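Local coordinates for protein flavin reductase (PDB 5CHO) that probably reduces flavin, bound as FAD, to supply the reduced cofactor to the tryptophan halogenase of a bacterial two-component system, at residues 142-147 and 174-179; 146-151 and 167-172. All coordinates share one frame; numbering follows the deposited sequence.

Contact 1: residues 142-147 and 174-179; sequences GALAWF and DRRDAL
R176 reaches across to G142 while its stem lies against L144, a compact example of one long side chain serving both an apolar and a polar partner. Its first torsion (chi1 50°) sets CG between the backbone N and the carbonyl carbon, bringing it over to L144 CD2. From CB, the first atom to meet the other segment is CG, 3.9 Å from L144 CD2, and here the two side chains cross obliquely. The chain then bends at chi2 and carries the guanidinium on to G142. R176 NE passes 3.6 Å from G142 O without bonding to it. At the tip, R176 NH2 donates to G142 O over 3.0 Å, meeting a lone pair in the carbonyl plane; the bond bends to 142° at the hydrogen, and the oxygen lies 25° out of the guanidinium plane. NH1 forms a salt bridge with D104, so the group is held at both terminal nitrogens. With an alanine here, the D104 carboxylate would probably lose its charged mate and the G142 carbonyl its arginine donor, while CD2 of L144 would be less well covered. G142 has a positive phi, and any CB would collide with the carbonyl oxygen of the residue before it. L144 divides its methyls between two neighbours: CD1 packs 3.5 Å from A178 CB, and CD2 sits 3.6 Å from R176 O. Its side chain also touches V100 and A102. The arrangement joins the loop before strand 145-157 to the loop and first residue of strand 178-182; these strands are not partners in the sheet but are linked through strands 95-100 and 46-53, in the split beta-barrel of the FMN-binding flavin reductase family.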
loop_
_atom_site.group_PDB
_atom_site.type_symbol
_atom_site.label_atom_id
_atom_site.label_comp_id
_atom_site.label_asym_id
_atom_site.label_seq_id
_atom_site.Cartn_x
_atom_site.Cartn_y
_atom_site.Cartn_z
ATOM N N GLY A 142 -7.451 -17.622 -10.771
ATOM C CA GLY A 142 -8.272 -17.510 -9.578
ATOM C C GLY A 142 -8.035 -16.220 -8.817
ATOM O O GLY A 142 -8.685 -15.969 -7.804
ATOM N N ALA A 143 -7.097 -15.406 -9.295
ATOM C CA ALA A 143 -6.806 -14.119 -8.666
ATOM C C ALA A 143 -7.968 -13.146 -8.842
ATOM O O ALA A 143 -8.772 -13.285 -9.764
ATOM C CB ALA A 143 -5.529 -13.523 -9.242
ATOM N N LEU A 144 -8.048 -12.164 -7.949
ATOM C CA LEU A 144 -9.040 -11.103 -8.046
ATOM C C LEU A 144 -8.751 -10.172 -9.221
ATOM O O LEU A 144 -9.670 -9.584 -9.787
ATOM C CB LEU A 144 -9.093 -10.307 -6.740
ATOM C CG LEU A 144 -9.464 -11.129 -5.500
ATOM C CD1 LEU A 144 -9.562 -10.229 -4.273
ATOM C CD2 LEU A 144 -10.745 -11.925 -5.713
ATOM N N ALA A 145 -7.475 -10.039 -9.579
ATOM C CA ALA A 145 -7.076 -9.151 -10.670
ATOM C C ALA A 145 -5.672 -9.462 -11.198
ATOM O O ALA A 145 -4.841 -10.019 -10.481
ATOM C CB ALA A 145 -7.150 -7.699 -10.213
ATOM N N TRP A 146 -5.425 -9.093 -12.454
ATOM C CA TRP A 146 -4.104 -9.207 -13.070
ATOM C C TRP A 146 -3.590 -7.857 -13.560
ATOM O O TRP A 146 -4.362 -7.022 -14.027
ATOM C CB TRP A 146 -4.129 -10.179 -14.256
ATOM C CG TRP A 146 -4.272 -11.635 -13.913
ATOM C CD1 TRP A 146 -4.062 -12.229 -12.702
ATOM C CD2 TRP A 146 -4.639 -12.687 -14.815
ATOM N NE1 TRP A 146 -4.282 -13.584 -12.794
ATOM C CE2 TRP A 146 -4.640 -13.889 -14.082
ATOM C CE3 TRP A 146 -4.972 -12.725 -16.170
ATOM C CZ2 TRP A 146 -4.960 -15.115 -14.661
ATOM C CZ3 TRP A 146 -5.289 -13.938 -16.741
ATOM C CH2 TRP A 146 -5.282 -15.116 -15.990
ATOM N N PHE A 147 -2.280 -7.649 -13.435
ATOM C CA PHE A 147 -1.613 -6.500 -14.038
ATOM C C PHE A 147 -0.339 -6.960 -14.732
ATOM O O PHE A 147 0.351 -7.849 -14.234
ATOM C CB PHE A 147 -1.237 -5.428 -13.008
ATOM C CG PHE A 147 -2.388 -4.908 -12.194
ATOM C CD1 PHE A 147 -3.100 -3.784 -12.596
ATOM C CD2 PHE A 147 -2.755 -5.545 -11.018
ATOM C CE1 PHE A 147 -4.157 -3.308 -11.836
ATOM C CE2 PHE A 147 -3.802 -5.071 -10.255
ATOM C CZ PHE A 147 -4.508 -3.953 -10.667
ATOM N N ASP A 174 -13.697 -12.106 -11.457
ATOM C CA ASP A 174 -14.835 -12.281 -10.567
ATOM C C ASP A 174 -14.500 -11.838 -9.161
ATOM O O ASP A 174 -13.445 -12.174 -8.620
ATOM C CB ASP A 174 -15.278 -13.743 -10.535
ATOM C CG ASP A 174 -16.058 -14.151 -11.771
ATOM O OD1 ASP A 174 -16.474 -13.261 -12.543
ATOM O OD2 ASP A 174 -16.259 -15.369 -11.969
ATOM N N ARG A 175 -15.405 -11.070 -8.576
ATOM C CA ARG A 175 -15.257 -10.673 -7.196
ATOM C C ARG A 175 -15.608 -11.844 -6.303
ATOM O O ARG A 175 -16.670 -12.449 -6.442
ATOM C CB ARG A 175 -16.139 -9.476 -6.884
ATOM C CG ARG A 175 -15.680 -8.219 -7.567
ATOM C CD ARG A 175 -16.725 -7.138 -7.443
ATOM N NE ARG A 175 -17.083 -6.877 -6.052
ATOM C CZ ARG A 175 -18.057 -6.056 -5.679
ATOM N NH1 ARG A 175 -18.778 -5.422 -6.591
ATOM N NH2 ARG A 175 -18.316 -5.875 -4.391
ATOM N N ARG A 176 -14.699 -12.159 -5.392
ATOM C CA ARG A 176 -14.961 -13.147 -4.364
ATOM C C ARG A 176 -14.083 -12.800 -3.172
ATOM O O ARG A 176 -13.336 -11.820 -3.226
ATOM C CB ARG A 176 -14.702 -14.561 -4.878
ATOM C CG ARG A 176 -13.369 -14.763 -5.568
ATOM C CD ARG A 176 -13.463 -15.790 -6.686
ATOM N NE ARG A 176 -12.171 -16.432 -6.904
ATOM C CZ ARG A 176 -11.682 -17.385 -6.116
ATOM N NH1 ARG A 176 -12.391 -17.826 -5.081
ATOM N NH2 ARG A 176 -10.492 -17.913 -6.367
ATOM N N ASP A 177 -14.170 -13.592 -2.106
ATOM C CA ASP A 177 -13.461 -13.293 -0.866
ATOM C C ASP A 177 -11.988 -13.001 -1.101
ATOM O O ASP A 177 -11.315 -13.705 -1.852
ATOM C CB ASP A 177 -13.629 -14.449 0.118
ATOM C CG ASP A 177 -15.046 -14.556 0.639
ATOM O OD1 ASP A 177 -15.954 -13.968 0.013
ATOM O OD2 ASP A 177 -15.248 -15.210 1.681
ATOM N N ALA A 178 -11.501 -11.952 -0.443
ATOM C CA ALA A 178 -10.157 -11.448 -0.672
ATOM C C ALA A 178 -9.197 -11.859 0.433
ATOM O O ALA A 178 -9.582 -11.979 1.596
ATOM C CB ALA A 178 -10.193 -9.936 -0.792
ATOM N N LEU A 179 -7.940 -12.059 0.056
ATOM C CA LEU A 179 -6.900 -12.367 1.023
ATOM C C LEU A 179 -6.381 -11.068 1.597
ATOM O O LEU A 179 -5.981 -10.165 0.861
ATOM C CB LEU A 179 -5.766 -13.167 0.388
ATOM C CG LEU A 179 -4.711 -13.687 1.367
ATOM C CD1 LEU A 179 -5.344 -14.607 2.398
ATOM C CD2 LEU A 179 -3.593 -14.412 0.624
#

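Contact 2: residues 146-151 and 167-172; sequences WFECAL and LLTAER
A classic beta bulge, in which L168 and T169 both face E148, breaks the regular ladder of the hairpin formed by strands 145-157 and 160-172. E148 O takes a nearly straight bond from L168 N at 2.8 Å and a weak one from T169 N at 3.4 Å, and beyond this point the register slips by one residue, placing C149 opposite L167. On the regular side, W146 and E171 form an antiparallel hydrogen-bonded pair, while F147 and A170 make a non-hydrogen-bonded one. The T169 hydroxyl, placed by a chi1 of 62° beside CB and CG of E148, donates to E148 OE2 at 2.9 Å, reaching the carboxylate on its anti side and 21° out of its plane. The other oxygen, OE1, is hydrogen-bonded to the T135 hydroxyl, so both carboxylate oxygens of this buried acid are held. Along the same face, W146 and E171 run side by side, with the indole and carboxylate planes nearly perpendicular. The other face is apolar: F147 CD1 lies 3.7 Å from A170 CB, and C149 SG lies 3.4 Å from L167 CD2. Strand 95-100 flanks strand 145-157 on its far edge, strand 74-81 contributes I76 beside C149 and L167, and from the second subunit I40 and L37 of its helix 34-41 pack against F147 and L167.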
loop_
_atom_site.group_PDB
_atom_site.type_symbol
_atom_site.label_atom_id
_atom_site.label_comp_id
_atom_site.label_asym_id
_atom_site.label_seq_id
_atom_site.Cartn_x
_atom_site.Cartn_y
_atom_site.Cartn_z
ATOM N N TRP A 146 -5.425 -9.093 -12.454
ATOM C CA TRP A 146 -4.104 -9.207 -13.070
ATOM C C TRP A 146 -3.590 -7.857 -13.560
ATOM O O TRP A 146 -4.362 -7.022 -14.027
ATOM C CB TRP A 146 -4.129 -10.179 -14.256
ATOM C CG TRP A 146 -4.272 -11.635 -13.913
ATOM C CD1 TRP A 146 -4.062 -12.229 -12.702
ATOM C CD2 TRP A 146 -4.639 -12.687 -14.815
ATOM N NE1 TRP A 146 -4.282 -13.584 -12.794
ATOM C CE2 TRP A 146 -4.640 -13.889 -14.082
ATOM C CE3 TRP A 146 -4.972 -12.725 -16.170
ATOM C CZ2 TRP A 146 -4.960 -15.115 -14.661
ATOM C CZ3 TRP A 146 -5.289 -13.938 -16.741
ATOM C CH2 TRP A 146 -5.282 -15.116 -15.990
ATOM N N PHE A 147 -2.280 -7.649 -13.435
ATOM C CA PHE A 147 -1.613 -6.500 -14.038
ATOM C C PHE A 147 -0.339 -6.960 -14.732
ATOM O O PHE A 147 0.351 -7.849 -14.234
ATOM C CB PHE A 147 -1.237 -5.428 -13.008
ATOM C CG PHE A 147 -2.388 -4.908 -12.194
ATOM C CD1 PHE A 147 -3.100 -3.784 -12.596
ATOM C CD2 PHE A 147 -2.755 -5.545 -11.018
ATOM C CE1 PHE A 147 -4.157 -3.308 -11.836
ATOM C CE2 PHE A 147 -3.802 -5.071 -10.255
ATOM C CZ PHE A 147 -4.508 -3.953 -10.667
ATOM N N GLU A 148 -0.034 -6.360 -15.878
ATOM C CA GLU A 148 1.302 -6.457 -16.461
ATOM C C GLU A 148 1.900 -5.066 -16.499
ATOM O O GLU A 148 1.209 -4.094 -16.809
ATOM C CB GLU A 148 1.284 -7.058 -17.868
ATOM C CG GLU A 148 0.803 -8.491 -17.944
ATOM C CD GLU A 148 0.867 -9.035 -19.357
ATOM O OE1 GLU A 148 1.923 -9.586 -19.733
ATOM O OE2 GLU A 148 -0.130 -8.902 -20.097
ATOM N N CYS A 149 3.188 -4.977 -16.193
ATOM C CA CYS A 149 3.843 -3.688 -16.054
ATOM C C CYS A 149 5.212 -3.676 -16.703
ATOM O O CYS A 149 5.893 -4.698 -16.765
ATOM C CB CYS A 149 3.986 -3.333 -14.573
ATOM S SG CYS A 149 2.475 -3.524 -13.601
ATOM N N ALA A 150 5.600 -2.504 -17.188
ATOM C CA ALA A 150 6.965 -2.253 -17.613
ATOM C C ALA A 150 7.629 -1.389 -16.560
ATOM O O ALA A 150 7.027 -0.432 -16.078
ATOM C CB ALA A 150 6.995 -1.575 -18.958
ATOM N N LEU A 151 8.867 -1.714 -16.208
ATOM C CA LEU A 151 9.563 -0.959 -15.185
ATOM C C LEU A 151 9.839 0.459 -15.681
ATOM O O LEU A 151 10.519 0.668 -16.685
ATOM C CB LEU A 151 10.856 -1.674 -14.784
ATOM C CG LEU A 151 11.724 -0.978 -13.733
ATOM C CD1 LEU A 151 10.928 -0.715 -12.464
ATOM C CD2 LEU A 151 12.954 -1.819 -13.427
ATOM N N LEU A 167 1.574 0.471 -16.439
ATOM C CA LEU A 167 0.709 -0.634 -16.822
ATOM C C LEU A 167 0.691 -0.835 -18.333
ATOM O O LEU A 167 0.576 0.128 -19.092
ATOM C CB LEU A 167 -0.713 -0.389 -16.302
ATOM C CG LEU A 167 -0.841 -0.341 -14.773
ATOM C CD1 LEU A 167 -2.282 -0.160 -14.316
ATOM C CD2 LEU A 167 -0.238 -1.585 -14.154
ATOM N N LEU A 168 0.802 -2.093 -18.759
ATOM C CA LEU A 168 0.628 -2.460 -20.162
ATOM C C LEU A 168 -0.734 -3.105 -20.307
ATOM O O LEU A 168 -1.406 -2.942 -21.324
ATOM C CB LEU A 168 1.720 -3.417 -20.639
ATOM C CG LEU A 168 3.148 -3.146 -20.179
ATOM C CD1 LEU A 168 4.051 -4.285 -20.656
ATOM C CD2 LEU A 168 3.615 -1.808 -20.707
ATOM N N THR A 169 -1.130 -3.843 -19.275
ATOM C CA THR A 169 -2.460 -4.424 -19.207
ATOM C C THR A 169 -2.947 -4.453 -17.772
ATOM O O THR A 169 -2.163 -4.415 -16.823
ATOM C CB THR A 169 -2.515 -5.866 -19.757
ATOM O OG1 THR A 169 -1.678 -6.721 -18.967
ATOM C CG2 THR A 169 -2.072 -5.918 -21.210
ATOM N N ALA A 170 -4.259 -4.527 -17.635
ATOM C CA ALA A 170 -4.901 -4.623 -16.342
ATOM C C ALA A 170 -6.264 -5.232 -16.588
ATOM O O ALA A 170 -6.911 -4.943 -17.596
ATOM C CB ALA A 170 -5.008 -3.265 -15.673
ATOM N N GLU A 171 -6.701 -6.069 -15.659
ATOM C CA GLU A 171 -7.900 -6.857 -15.861
ATOM C C GLU A 171 -8.434 -7.308 -14.522
ATOM O O GLU A 171 -7.694 -7.847 -13.700
ATOM C CB GLU A 171 -7.605 -8.075 -16.736
ATOM C CG GLU A 171 -8.824 -8.924 -17.053
ATOM C CD GLU A 171 -8.467 -10.178 -17.827
ATOM O OE1 GLU A 171 -7.279 -10.348 -18.172
ATOM O OE2 GLU A 171 -9.373 -10.996 -18.086
ATOM N N ARG A 172 -9.720 -7.072 -14.300
ATOM C CA ARG A 172 -10.359 -7.508 -13.073
ATOM C C ARG A 172 -11.201 -8.748 -13.317
ATOM O O ARG A 172 -11.921 -8.831 -14.311
ATOM C CB ARG A 172 -11.241 -6.421 -12.491
ATOM C CG ARG A 172 -11.710 -6.788 -11.113
ATOM C CD ARG A 172 -12.460 -5.672 -10.466
ATOM N NE ARG A 172 -12.674 -5.951 -9.054
ATOM C CZ ARG A 172 -13.433 -5.211 -8.258
ATOM N NH1 ARG A 172 -14.078 -4.158 -8.741
ATOM N NH2 ARG A 172 -13.562 -5.542 -6.980
#

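In the fold
Both contacts use the stretch leading into and along strand 145-157 and share W146 and F147; their centres lie about 14 Å apart. In sequence order, the chain first passes through contact 1 and then contact 2, returns as strand 160-172 to complete contact 2, and continues through 174-179 to close contact 1. Contact 2 is thus a pairing of neighbouring strands, whereas contact 1 bridges elements further apart in the same curled sheet. They touch directly where A145 CB lies 3.5 Å from E171 O. Both also meet the second subunit, so this part of the flavin reductase domain belongs to the dimer interface, with the bound FAD about 13 Å from the side chain of A178.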